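Local coordinates for protein alpha-L-arabinosidase (Xanthomonas axonopodis pv. citri, PDB 6D25) that probably releases alpha-L-arabinofuranosyl side chains from arabinoxylans by hydrolysis, as a trimeric GH51 arabinofuranosidase able to cope with internally di-substituted xylose units, at residues D81-A84 with A85-I89; T392-Y395 with H396-L400. One frame throughout, in Å; residues are numbered along the deposited sequence.

Contact 1: D81-A84 with A85-I89; sequences DVVA and ALKAI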
loop_
_atom_site.group_PDB
_atom_site.type_symbol
_atom_site.label_atom_id
_atom_site.label_comp_id
_atom_site.label_asym_id
_atom_site.label_seq_id
_atom_site.Cartn_x
_atom_site.Cartn_y
_atom_site.Cartn_z
ATOM N N ASP A 81 11.177 39.928 11.918
ATOM C CA ASP A 81 12.623 39.981 11.666
ATOM C C ASP A 81 12.998 38.909 10.630
ATOM O O ASP A 81 13.765 39.192 9.683
ATOM C CB ASP A 81 13.439 39.897 12.960
ATOM C CG ASP A 81 13.115 38.743 13.926
ATOM O OD1 ASP A 81 12.280 37.886 13.595
ATOM O OD2 ASP A 81 13.660 38.766 15.077
ATOM N N VAL A 82 12.445 37.709 10.773
ATOM C CA VAL A 82 12.756 36.604 9.874
ATOM C C VAL A 82 12.159 36.876 8.493
ATOM O O VAL A 82 12.784 36.603 7.473
ATOM C CB VAL A 82 12.273 35.267 10.468
ATOM C CG1 VAL A 82 12.280 34.152 9.434
ATOM C CG2 VAL A 82 13.105 34.874 11.669
ATOM N N VAL A 83 10.928 37.379 8.454
ATOM C CA VAL A 83 10.286 37.712 7.198
ATOM C C VAL A 83 11.173 38.687 6.408
ATOM O O VAL A 83 11.431 38.468 5.214
ATOM C CB VAL A 83 8.862 38.279 7.408
ATOM C CG1 VAL A 83 8.301 38.905 6.144
ATOM C CG2 VAL A 83 7.936 37.194 7.920
ATOM N N ALA A 84 11.636 39.755 7.068
ATOM C CA ALA A 84 12.404 40.764 6.372
ATOM C C ALA A 84 13.726 40.161 5.858
ATOM O O ALA A 84 14.174 40.428 4.716
ATOM C CB ALA A 84 12.611 41.939 7.281
ATOM N N ALA A 85 14.366 39.351 6.687
ATOM C CA ALA A 85 15.658 38.786 6.317
ATOM C C ALA A 85 15.525 37.825 5.121
ATOM O O ALA A 85 16.367 37.800 4.224
ATOM C CB ALA A 85 16.268 38.120 7.514
ATOM N N LEU A 86 14.472 37.028 5.092
ATOM C CA LEU A 86 14.305 36.082 4.001
ATOM C C LEU A 86 13.894 36.818 2.717
ATOM O O LEU A 86 14.349 36.463 1.616
ATOM C CB LEU A 86 13.270 35.020 4.384
ATOM C CG LEU A 86 13.703 34.104 5.537
ATOM C CD1 LEU A 86 12.559 33.202 5.930
ATOM C CD2 LEU A 86 14.931 33.272 5.147
ATOM N N LYS A 87 13.059 37.846 2.839
ATOM C CA LYS A 87 12.732 38.655 1.652
ATOM C C LYS A 87 14.013 39.263 1.059
ATOM O O LYS A 87 14.127 39.349 -0.164
ATOM C CB LYS A 87 11.735 39.764 1.995
ATOM C CG LYS A 87 10.326 39.243 2.189
ATOM C CD LYS A 87 9.327 40.319 2.527
ATOM C CE LYS A 87 8.945 41.102 1.288
ATOM N NZ LYS A 87 7.834 42.012 1.602
ATOM N N ALA A 88 14.944 39.682 1.910
ATOM C CA ALA A 88 16.127 40.394 1.421
ATOM C C ALA A 88 17.036 39.453 0.607
ATOM O O ALA A 88 17.819 39.957 -0.188
ATOM C CB ALA A 88 16.902 41.017 2.571
ATOM N N ILE A 89 16.945 38.137 0.763
ATOM C CA ILE A 89 17.768 37.237 -0.091
ATOM C C ILE A 89 16.919 36.606 -1.211
ATOM O O ILE A 89 17.428 35.722 -1.944
ATOM C CB ILE A 89 18.520 36.183 0.740
ATOM C CG1 ILE A 89 17.599 35.314 1.576
ATOM C CG2 ILE A 89 19.587 36.835 1.578
ATOM C CD1 ILE A 89 18.253 34.050 2.122
#
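Val82 and Leu86 lie side by side one helical turn apart and point the same way, with Val82 CG1 meeting Leu86 CD1 at 3.6 Å. The branch that makes this touch stands anti to the backbone N of Val82 (chi1 167°), which places it beside the carbonyl carbon and therefore on the side of the next turn. Leu86 also rests its CG 3.3 Å from Val82 O, so the valine is met through both its methyl group and its carbonyl. On the next flank Val83 and Lys87 repeat the i to i+4 pattern more loosely: the aliphatic part of the lysine runs alongside Val83, with CG 3.3 Å from Val83 O and CD 4.0 Å from Val83 CG1, before a bend at chi3 (77°) carries the amine away. Beneath these pairs is the alpha-helical ladder. Leu86 N gives its hydrogen to Val82 O at 2.9 Å and Lys87 N to Val83 O at the same 2.9 Å, while Ala85 N reaches Asp81 O and Ala88 N reaches Ala84 O. At the helix start Asp81 OD1 receives a weak bond from Val82 N and forms a salt bridge with Arg79; its carboxylate probably interacts favourably with the helix dipole. Helix 80-88, between strands 51-52 and 93-96, is an early helix of the (beta/alpha)8 barrel. Val83 packs on helix 136-146, and Val82 and Leu86 on strand 382-385. The chemistry is amphipathic: Val82, Ala85 and Leu86 form a buried apolar face, whereas Ala84, Lys87 and Ala88 are exposed.

Contact 2: T392-Y395 with H396-L400; sequences TPTY and HVFAL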
loop_
_atom_site.group_PDB
_atom_site.type_symbol
_atom_site.label_atom_id
_atom_site.label_comp_id
_atom_site.label_asym_id
_atom_site.label_seq_id
_atom_site.Cartn_x
_atom_site.Cartn_y
_atom_site.Cartn_z
ATOM N N THR A 392 23.451 34.111 9.792
ATOM C CA THR A 392 24.645 33.248 9.804
ATOM C C THR A 392 25.571 33.597 8.627
ATOM O O THR A 392 25.177 34.226 7.655
ATOM C CB THR A 392 24.245 31.774 9.730
ATOM O OG1 THR A 392 23.671 31.532 8.439
ATOM C CG2 THR A 392 23.296 31.389 10.852
ATOM N N PRO A 393 26.810 33.115 8.688
ATOM C CA PRO A 393 27.696 33.216 7.552
ATOM C C PRO A 393 27.083 32.629 6.278
ATOM O O PRO A 393 27.283 33.174 5.196
ATOM C CB PRO A 393 28.969 32.467 7.976
ATOM C CG PRO A 393 28.976 32.656 9.447
ATOM C CD PRO A 393 27.510 32.521 9.835
ATOM N N THR A 394 26.323 31.555 6.409
ATOM C CA THR A 394 25.710 30.907 5.261
ATOM C C THR A 394 24.683 31.842 4.621
ATOM O O THR A 394 24.625 31.931 3.402
ATOM C CB THR A 394 25.068 29.572 5.669
ATOM O OG1 THR A 394 26.086 28.714 6.155
ATOM C CG2 THR A 394 24.320 28.904 4.531
ATOM N N TYR A 395 23.877 32.535 5.412
ATOM C CA TYR A 395 22.940 33.547 4.914
ATOM C C TYR A 395 23.642 34.523 3.981
ATOM O O TYR A 395 23.121 34.865 2.903
ATOM C CB TYR A 395 22.308 34.314 6.073
ATOM C CG TYR A 395 21.405 35.454 5.685
ATOM C CD1 TYR A 395 21.880 36.730 5.451
ATOM C CD2 TYR A 395 20.039 35.257 5.553
ATOM C CE1 TYR A 395 21.043 37.772 5.081
ATOM C CE2 TYR A 395 19.184 36.294 5.215
ATOM C CZ TYR A 395 19.682 37.565 4.988
ATOM O OH TYR A 395 18.807 38.574 4.654
ATOM N N HIS A 396 24.804 35.002 4.423
ATOM C CA HIS A 396 25.544 36.008 3.665
ATOM C C HIS A 396 26.014 35.425 2.335
ATOM O O HIS A 396 26.120 36.173 1.359
ATOM C CB HIS A 396 26.712 36.547 4.481
ATOM C CG HIS A 396 26.266 37.285 5.696
ATOM N ND1 HIS A 396 25.323 38.305 5.648
ATOM C CD2 HIS A 396 26.614 37.162 7.001
ATOM C CE1 HIS A 396 25.162 38.811 6.856
ATOM N NE2 HIS A 396 25.896 38.084 7.705
ATOM N N VAL A 397 26.274 34.126 2.259
ATOM C CA VAL A 397 26.650 33.547 0.964
ATOM C C VAL A 397 25.427 33.502 0.021
ATOM O O VAL A 397 25.550 33.832 -1.179
ATOM C CB VAL A 397 27.299 32.168 1.119
ATOM C CG1 VAL A 397 27.750 31.645 -0.246
ATOM C CG2 VAL A 397 28.486 32.206 2.065
ATOM N N PHE A 398 24.258 33.151 0.532
ATOM C CA PHE A 398 23.014 33.260 -0.275
ATOM C C PHE A 398 22.841 34.697 -0.783
ATOM O O PHE A 398 22.502 34.885 -1.966
ATOM C CB PHE A 398 21.785 32.803 0.518
ATOM C CG PHE A 398 21.610 31.302 0.549
ATOM C CD1 PHE A 398 22.454 30.490 1.279
ATOM C CD2 PHE A 398 20.600 30.697 -0.195
ATOM C CE1 PHE A 398 22.287 29.116 1.283
ATOM C CE2 PHE A 398 20.435 29.323 -0.191
ATOM C CZ PHE A 398 21.265 28.537 0.540
ATOM N N ALA A 399 23.093 35.687 0.089
ATOM C CA ALA A 399 23.008 37.098 -0.307
ATOM C C ALA A 399 24.036 37.410 -1.411
ATOM O O ALA A 399 23.690 38.003 -2.411
ATOM C CB ALA A 399 23.217 38.014 0.879
ATOM N N LEU A 400 25.284 36.987 -1.246
ATOM C CA LEU A 400 26.346 37.308 -2.233
ATOM C C LEU A 400 26.004 36.704 -3.596
ATOM O O LEU A 400 26.340 37.294 -4.599
ATOM C CB LEU A 400 27.710 36.770 -1.789
ATOM C CG LEU A 400 28.402 37.592 -0.684
ATOM C CD1 LEU A 400 29.714 36.934 -0.245
ATOM C CD2 LEU A 400 28.633 39.047 -1.061
#
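A threonine N-cap opens helix 393-400, whose first turns set Thr394 against Phe398, while the adjacent Tyr395 and His396 meet ring to ring. Thr392 OG1 accepts from Tyr395 N at 3.2 Å with an N-H...O angle of 166°, the capping bond; the same hydroxyl is hydrogen-bonded to Ala380 O. Thr392 O takes a weak bond from His396 N and lies 3.3 Å from CD2 of the imidazole. Tyr395 and His396 form an offset edge-to-face pair: the phenol turns its edge to the imidazole face, centroids 5.6 Å apart and planes at 86°. Tyr395 CD1 makes the approach, 3.8 Å from His396 ND1, and the phenol hydroxyl is hydrogen-bonded to Ala85 O of helix 80-88. In GH51 enzymes a (beta/alpha)8 catalytic barrel is joined to a beta-sandwich, and this short helix, after the last barrel strand, borders both: Val397 and His396 touch Leu473 of the sandwich, while Thr394 and Phe398 touch Ile371 on that strand. On the barrel-facing flank Thr394 CG2, anti to the backbone N, is the branch on the Phe398 side and reaches CE1 at 3.8 Å. Thr394 OG1 stands on the other branch and bonds to Asn344 and Gln379. Phe398 also brings its ring edge to Thr394 O, with CD1 3.4 Å away near the ring plane, beside the straight bond from Phe398 N to that oxygen (3.1 Å); the ring itself packs edge-to-face with Phe356 of helix 346-361.

How the contacts relate
Contact 1 comes first along the chain, within helix 80-88, which leads into barrel strand 93-96; contact 2 follows some three hundred residues later, in the helix after strand 388-391, beyond the last barrel strand. Each closes only successive helical turns, and the two stand in series, neither nesting nor crossing. Their centres nonetheless lie only about 12 Å apart, because the closing of the barrel brings its early and late parts together. The junction is direct: Tyr395 OH probably hydrogen-bonds to Ala85 O at 2.6 Å, and Ile89 CG2 packs against Tyr395 CZ and Ala399 CB. An early barrel helix is thereby joined to the one bordering the beta-sandwich.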